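Long-range contacts in G protein coupled receptor (Arabidopsis thaliana, PDB 3T33), which binds a zinc ion within a LanC-like helical barrel and may play a role in abscisic acid signalling: residues 78-83 and 386-391; 62-67 and 85-90. One frame throughout, in Å; residues are numbered along the deposited sequence.

In the fold
Along the chain the two contacts interleave: 62-67 comes first, then 78-83, 85-90 and, some 300 residues on, 386-391. Contact 2 joins helix 45-69 to helix 84-98; contact 1 brings the loop between those helices against the loop that leads into helix 392-402, so a loop near the end of the chain closes against one from its first quarter. Their centres are about 8 Å apart, and they touch where L80 CD1 packs on Y89 CB at 3.4 Å and F386 O lies against V63 CG1. Contact 1, about 12 Å from the centre of the chain, borders the zinc site; contact 2, at about 17 Å, lies farther out, where an outer helix backs an inner one of the two-layered LanC-like barrel.

Contact 1 of 2, residues 78-83 and 386-391; sequences YNLYTG and FSLFEG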
loop_
_atom_site.group_PDB
_atom_site.type_symbol
_atom_site.label_atom_id
_atom_site.label_comp_id
_atom_site.label_asym_id
_atom_site.label_seq_id
_atom_site.Cartn_x
_atom_site.Cartn_y
_atom_site.Cartn_z
ATOM N N TYR A 78 -14.211 -0.162 12.229
ATOM C CA TYR A 78 -14.854 -0.139 10.905
ATOM C C TYR A 78 -13.990 0.114 9.688
ATOM O O TYR A 78 -14.103 -0.581 8.752
ATOM C CB TYR A 78 -16.108 0.734 10.882
ATOM C CG TYR A 78 -16.083 2.006 10.042
ATOM C CD1 TYR A 78 -16.128 1.967 8.675
ATOM C CD2 TYR A 78 -16.056 3.244 10.639
ATOM C CE1 TYR A 78 -16.100 3.107 7.943
ATOM C CE2 TYR A 78 -16.040 4.382 9.921
ATOM C CZ TYR A 78 -16.066 4.319 8.577
ATOM O OH TYR A 78 -16.049 5.468 7.877
ATOM N N ASN A 79 -13.129 1.102 9.702
ATOM C CA ASN A 79 -12.357 1.406 8.521
ATOM C C ASN A 79 -11.260 0.421 8.135
ATOM O O ASN A 79 -10.994 -0.507 8.854
ATOM C CB ASN A 79 -11.883 2.853 8.522
ATOM C CG ASN A 79 -10.650 3.075 9.330
ATOM O OD1 ASN A 79 -10.054 2.160 9.816
ATOM N ND2 ASN A 79 -10.276 4.314 9.481
ATOM N N LEU A 80 -10.645 0.635 6.980
ATOM C CA LEU A 80 -9.659 -0.345 6.467
ATOM C C LEU A 80 -8.383 -0.286 7.278
ATOM O O LEU A 80 -7.744 -1.322 7.564
ATOM C CB LEU A 80 -9.370 -0.090 4.983
ATOM C CG LEU A 80 -8.540 -1.133 4.261
ATOM C CD1 LEU A 80 -9.387 -2.357 3.869
ATOM C CD2 LEU A 80 -7.822 -0.513 3.016
ATOM N N TYR A 81 -8.069 0.950 7.669
ATOM C CA TYR A 81 -6.778 1.379 8.211
ATOM C C TYR A 81 -6.507 0.732 9.540
ATOM O O TYR A 81 -5.436 0.106 9.720
ATOM C CB TYR A 81 -6.776 2.910 8.403
ATOM C CG TYR A 81 -5.424 3.429 8.777
ATOM C CD1 TYR A 81 -5.061 3.571 10.091
ATOM C CD2 TYR A 81 -4.484 3.726 7.791
ATOM C CE1 TYR A 81 -3.806 3.991 10.415
ATOM C CE2 TYR A 81 -3.259 4.149 8.097
ATOM C CZ TYR A 81 -2.910 4.264 9.394
ATOM O OH TYR A 81 -1.677 4.715 9.680
ATOM N N THR A 82 -7.461 0.850 10.476
ATOM C CA THR A 82 -7.321 0.177 11.765
ATOM C C THR A 82 -8.527 -0.691 12.155
ATOM O O THR A 82 -8.461 -1.468 13.091
ATOM C CB THR A 82 -6.954 1.156 12.923
ATOM O OG1 THR A 82 -7.818 2.314 12.906
ATOM C CG2 THR A 82 -5.535 1.615 12.787
ATOM N N GLY A 83 -9.624 -0.575 11.442
ATOM C CA GLY A 83 -10.839 -1.247 11.888
ATOM C C GLY A 83 -11.096 -2.567 11.194
ATOM O O GLY A 83 -10.163 -3.219 10.612
ATOM N N PHE A 386 -3.598 -5.889 15.456
ATOM C CA PHE A 386 -4.170 -6.757 14.462
ATOM C C PHE A 386 -4.797 -6.013 13.310
ATOM O O PHE A 386 -5.522 -6.614 12.517
ATOM C CB PHE A 386 -5.166 -7.772 15.105
ATOM C CG PHE A 386 -4.601 -8.428 16.281
ATOM C CD1 PHE A 386 -3.690 -9.453 16.133
ATOM C CD2 PHE A 386 -4.853 -7.927 17.548
ATOM C CE1 PHE A 386 -3.081 -10.026 17.259
ATOM C CE2 PHE A 386 -4.246 -8.466 18.682
ATOM C CZ PHE A 386 -3.363 -9.514 18.553
ATOM N N SER A 387 -4.525 -4.713 13.201
ATOM C CA SER A 387 -5.035 -3.982 12.064
ATOM C C SER A 387 -4.278 -4.275 10.738
ATOM O O SER A 387 -3.152 -4.820 10.727
ATOM C CB SER A 387 -4.970 -2.494 12.364
ATOM O OG SER A 387 -3.642 -2.078 12.631
ATOM N N LEU A 388 -4.902 -3.896 9.633
ATOM C CA LEU A 388 -4.288 -3.947 8.360
ATOM C C LEU A 388 -3.093 -2.967 8.271
ATOM O O LEU A 388 -1.987 -3.380 7.890
ATOM C CB LEU A 388 -5.323 -3.628 7.308
ATOM C CG LEU A 388 -5.311 -4.397 5.964
ATOM C CD1 LEU A 388 -5.384 -3.442 4.767
ATOM C CD2 LEU A 388 -4.165 -5.424 5.794
ATOM N N PHE A 389 -3.279 -1.678 8.615
ATOM C CA PHE A 389 -2.207 -0.695 8.395
ATOM C C PHE A 389 -1.139 -0.546 9.468
ATOM O O PHE A 389 -0.092 0.027 9.219
ATOM C CB PHE A 389 -2.735 0.653 7.917
ATOM C CG PHE A 389 -3.024 0.703 6.414
ATOM C CD1 PHE A 389 -4.060 -0.042 5.860
ATOM C CD2 PHE A 389 -2.256 1.512 5.568
ATOM C CE1 PHE A 389 -4.291 -0.034 4.472
ATOM C CE2 PHE A 389 -2.500 1.562 4.190
ATOM C CZ PHE A 389 -3.518 0.765 3.623
ATOM N N GLU A 390 -1.337 -1.139 10.629
ATOM C CA GLU A 390 -0.406 -0.930 11.727
ATOM C C GLU A 390 0.057 -2.238 12.283
ATOM O O GLU A 390 1.215 -2.356 12.718
ATOM C CB GLU A 390 -1.068 -0.171 12.859
ATOM C CG GLU A 390 -1.259 1.311 12.585
ATOM C CD GLU A 390 -1.958 2.084 13.740
ATOM O OE1 GLU A 390 -2.509 1.433 14.683
ATOM O OE2 GLU A 390 -1.949 3.351 13.676
ATOM N N GLY A 391 -0.860 -3.202 12.334
ATOM C CA GLY A 391 -0.547 -4.485 12.976
ATOM C C GLY A 391 -0.211 -5.633 12.018
ATOM O O GLY A 391 0.217 -5.405 10.859
HETATM O O HOH W 1 -7.347 -2.661 9.819
#
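Y81 and F389 meet through backbone and side chain at once. F389 N donates to Y81 O (3.0 Å, N-H...O angle 151°), while F389 CB sits over one face of the tyrosine ring, 3.7 Å from its centroid, in a CH-pi contact. The two rings lie near parallel, at 23°, but are slid so far apart that they barely overlap. With CG anti to the backbone N (chi1 -172°), the Y81 ring swings back to the facing loop although its CB points away from it; E390 OE2 reaches the ring edge at CE1, 3.8 Å off. An aromatic suits Y81, its flat face taking a C-H and its edge a carboxylate. Next to this pair L80 CG packs on L388 CD1 at 3.9 Å, branched apolar chains suiting a buried seam. A water donates to L80 O and G83 O and accepts from L388 N, bridging the two loops. These loops precede inner helices of the LanC-like barrel and border its zinc site: the Y81 side chain lies about 4 Å from the zinc ion and touches C333, a zinc ligand. Farther out, N79 OD1 receives T82 N at 3.0 Å and G83 N, an Asx motif, while R384 N holds E390 OE1 and T82 OG1 bonds to D77 OD1.

Contact 2 of 2, residues 62-67 and 85-90; sequences KVVWET and LGTAYL
T87 reaches from helix 85-90 to T67 on helix 62-67, and its side chain can be followed atom by atom. CB stands 3.6 Å from T67 OG1 and divides into two branches. The methyl CG2, anti to the backbone N, lies 3.5 Å from T67 OG1 and rests more loosely on V64 CG2. The hydroxyl OG1, set beside the backbone N at chi1 -63°, comes within 2.8 Å of T67 OG1, a hydroxyl pair at hydrogen-bonding distance, and also touches V63 CG1 at 3.7 Å. Threonine suits both places by offering a short polar arm and a methyl on one carbon. T67 OG1 in turn donates to V63 O at 2.9 Å, from above the carbonyl plane, so this oxygen takes both the hydroxyl and T67 N one turn on. This bond ties the T67 hydroxyl to its own helix while its oxygen faces T87. Beside the threonines, V63 CB meets L90 CD2 at 4.2 Å, beta-branched and leucine chains filling the apolar margin, with I392 and A396 of helix 392-402 adjoining. The axes of the two short segments run roughly antiparallel (151°), 10.3 Å apart at their closest, the outer-on-inner helix pairing of the LanC-like alpha/alpha barrel.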
loop_
_atom_site.group_PDB
_atom_site.type_symbol
_atom_site.label_atom_id
_atom_site.label_comp_id
_atom_site.label_asym_id
_atom_site.label_seq_id
_atom_site.Cartn_x
_atom_site.Cartn_y
_atom_site.Cartn_z
ATOM N N LYS A 62 -5.195 -15.695 13.330
ATOM C CA LYS A 62 -5.040 -14.944 14.571
ATOM C C LYS A 62 -5.779 -13.613 14.497
ATOM O O LYS A 62 -6.437 -13.204 15.453
ATOM C CB LYS A 62 -3.559 -14.708 14.872
ATOM C CG LYS A 62 -3.305 -13.794 16.059
ATOM C CD LYS A 62 -3.901 -14.367 17.335
ATOM C CE LYS A 62 -3.165 -13.859 18.564
ATOM N NZ LYS A 62 -3.989 -13.987 19.798
ATOM N N VAL A 63 -5.664 -12.940 13.357
ATOM C CA VAL A 63 -6.327 -11.660 13.153
ATOM C C VAL A 63 -7.863 -11.802 13.164
ATOM O O VAL A 63 -8.521 -11.011 13.789
ATOM C CB VAL A 63 -5.859 -10.956 11.835
ATOM C CG1 VAL A 63 -6.697 -9.667 11.591
ATOM C CG2 VAL A 63 -4.398 -10.592 11.924
ATOM N N VAL A 64 -8.402 -12.812 12.467
ATOM C CA VAL A 64 -9.824 -13.156 12.517
ATOM C C VAL A 64 -10.269 -13.490 13.939
ATOM O O VAL A 64 -11.317 -13.019 14.361
ATOM C CB VAL A 64 -10.205 -14.304 11.576
ATOM C CG1 VAL A 64 -11.672 -14.708 11.763
ATOM C CG2 VAL A 64 -9.995 -13.876 10.124
ATOM N N TRP A 65 -9.450 -14.234 14.694
ATOM C CA TRP A 65 -9.780 -14.510 16.094
ATOM C C TRP A 65 -10.048 -13.228 16.894
ATOM O O TRP A 65 -11.097 -13.093 17.496
ATOM C CB TRP A 65 -8.747 -15.374 16.802
ATOM C CG TRP A 65 -9.268 -15.789 18.130
ATOM C CD1 TRP A 65 -8.847 -15.351 19.366
ATOM C CD2 TRP A 65 -10.367 -16.673 18.374
ATOM N NE1 TRP A 65 -9.607 -15.923 20.348
ATOM C CE2 TRP A 65 -10.556 -16.731 19.765
ATOM C CE3 TRP A 65 -11.212 -17.439 17.540
ATOM C CZ2 TRP A 65 -11.554 -17.517 20.351
ATOM C CZ3 TRP A 65 -12.211 -18.231 18.136
ATOM C CH2 TRP A 65 -12.357 -18.262 19.517
ATOM N N GLU A 66 -9.109 -12.282 16.822
ATOM C CA GLU A 66 -9.057 -11.128 17.699
ATOM C C GLU A 66 -10.021 -10.046 17.291
ATOM O O GLU A 66 -10.565 -9.385 18.135
ATOM C CB GLU A 66 -7.646 -10.528 17.726
ATOM C CG GLU A 66 -6.590 -11.391 18.376
ATOM C CD GLU A 66 -6.945 -11.745 19.842
ATOM O OE1 GLU A 66 -7.608 -10.909 20.517
ATOM O OE2 GLU A 66 -6.604 -12.873 20.315
ATOM N N THR A 67 -10.227 -9.839 15.995
ATOM C CA THR A 67 -10.954 -8.684 15.553
ATOM C C THR A 67 -12.406 -9.025 15.345
ATOM O O THR A 67 -13.229 -8.141 15.250
ATOM C CB THR A 67 -10.355 -8.076 14.230
ATOM O OG1 THR A 67 -10.443 -9.007 13.138
ATOM C CG2 THR A 67 -8.922 -7.621 14.433
ATOM N N LEU A 85 -12.783 -3.471 8.566
ATOM C CA LEU A 85 -12.663 -3.594 7.145
ATOM C C LEU A 85 -11.246 -4.097 6.736
ATOM O O LEU A 85 -11.117 -4.808 5.746
ATOM C CB LEU A 85 -13.011 -2.268 6.425
ATOM C CG LEU A 85 -13.371 -2.556 4.954
ATOM C CD1 LEU A 85 -14.783 -3.235 4.739
ATOM C CD2 LEU A 85 -13.251 -1.328 4.073
ATOM N N GLY A 86 -10.223 -3.722 7.497
ATOM C CA GLY A 86 -8.872 -4.296 7.352
ATOM C C GLY A 86 -8.916 -5.810 7.373
ATOM O O GLY A 86 -8.289 -6.477 6.565
ATOM N N THR A 87 -9.740 -6.363 8.233
ATOM C CA THR A 87 -9.872 -7.807 8.332
ATOM C C THR A 87 -10.596 -8.370 7.139
ATOM O O THR A 87 -10.121 -9.361 6.557
ATOM C CB THR A 87 -10.596 -8.176 9.652
ATOM O OG1 THR A 87 -9.767 -7.736 10.743
ATOM C CG2 THR A 87 -10.845 -9.645 9.751
ATOM N N ALA A 88 -11.712 -7.740 6.733
ATOM C CA ALA A 88 -12.397 -8.170 5.552
ATOM C C ALA A 88 -11.463 -8.170 4.328
ATOM O O ALA A 88 -11.508 -9.069 3.470
ATOM C CB ALA A 88 -13.636 -7.233 5.270
ATOM N N TYR A 89 -10.645 -7.137 4.209
ATOM C CA TYR A 89 -9.766 -7.038 3.046
ATOM C C TYR A 89 -8.712 -8.121 3.043
ATOM O O TYR A 89 -8.383 -8.698 2.022
ATOM C CB TYR A 89 -9.147 -5.609 2.954
ATOM C CG TYR A 89 -8.741 -5.241 1.554
ATOM C CD1 TYR A 89 -9.436 -5.691 0.429
ATOM C CD2 TYR A 89 -7.580 -4.512 1.341
ATOM C CE1 TYR A 89 -8.987 -5.366 -0.878
ATOM C CE2 TYR A 89 -7.146 -4.191 0.081
ATOM C CZ TYR A 89 -7.839 -4.589 -1.023
ATOM O OH TYR A 89 -7.280 -4.199 -2.249
ATOM N N LEU A 90 -8.199 -8.414 4.207
ATOM C CA LEU A 90 -7.222 -9.501 4.345
ATOM C C LEU A 90 -7.869 -10.836 3.912
ATOM O O LEU A 90 -7.220 -11.694 3.273
ATOM C CB LEU A 90 -6.701 -9.543 5.776
ATOM C CG LEU A 90 -5.872 -10.833 6.082
ATOM C CD1 LEU A 90 -4.605 -10.933 5.201
ATOM C CD2 LEU A 90 -5.520 -10.898 7.605
#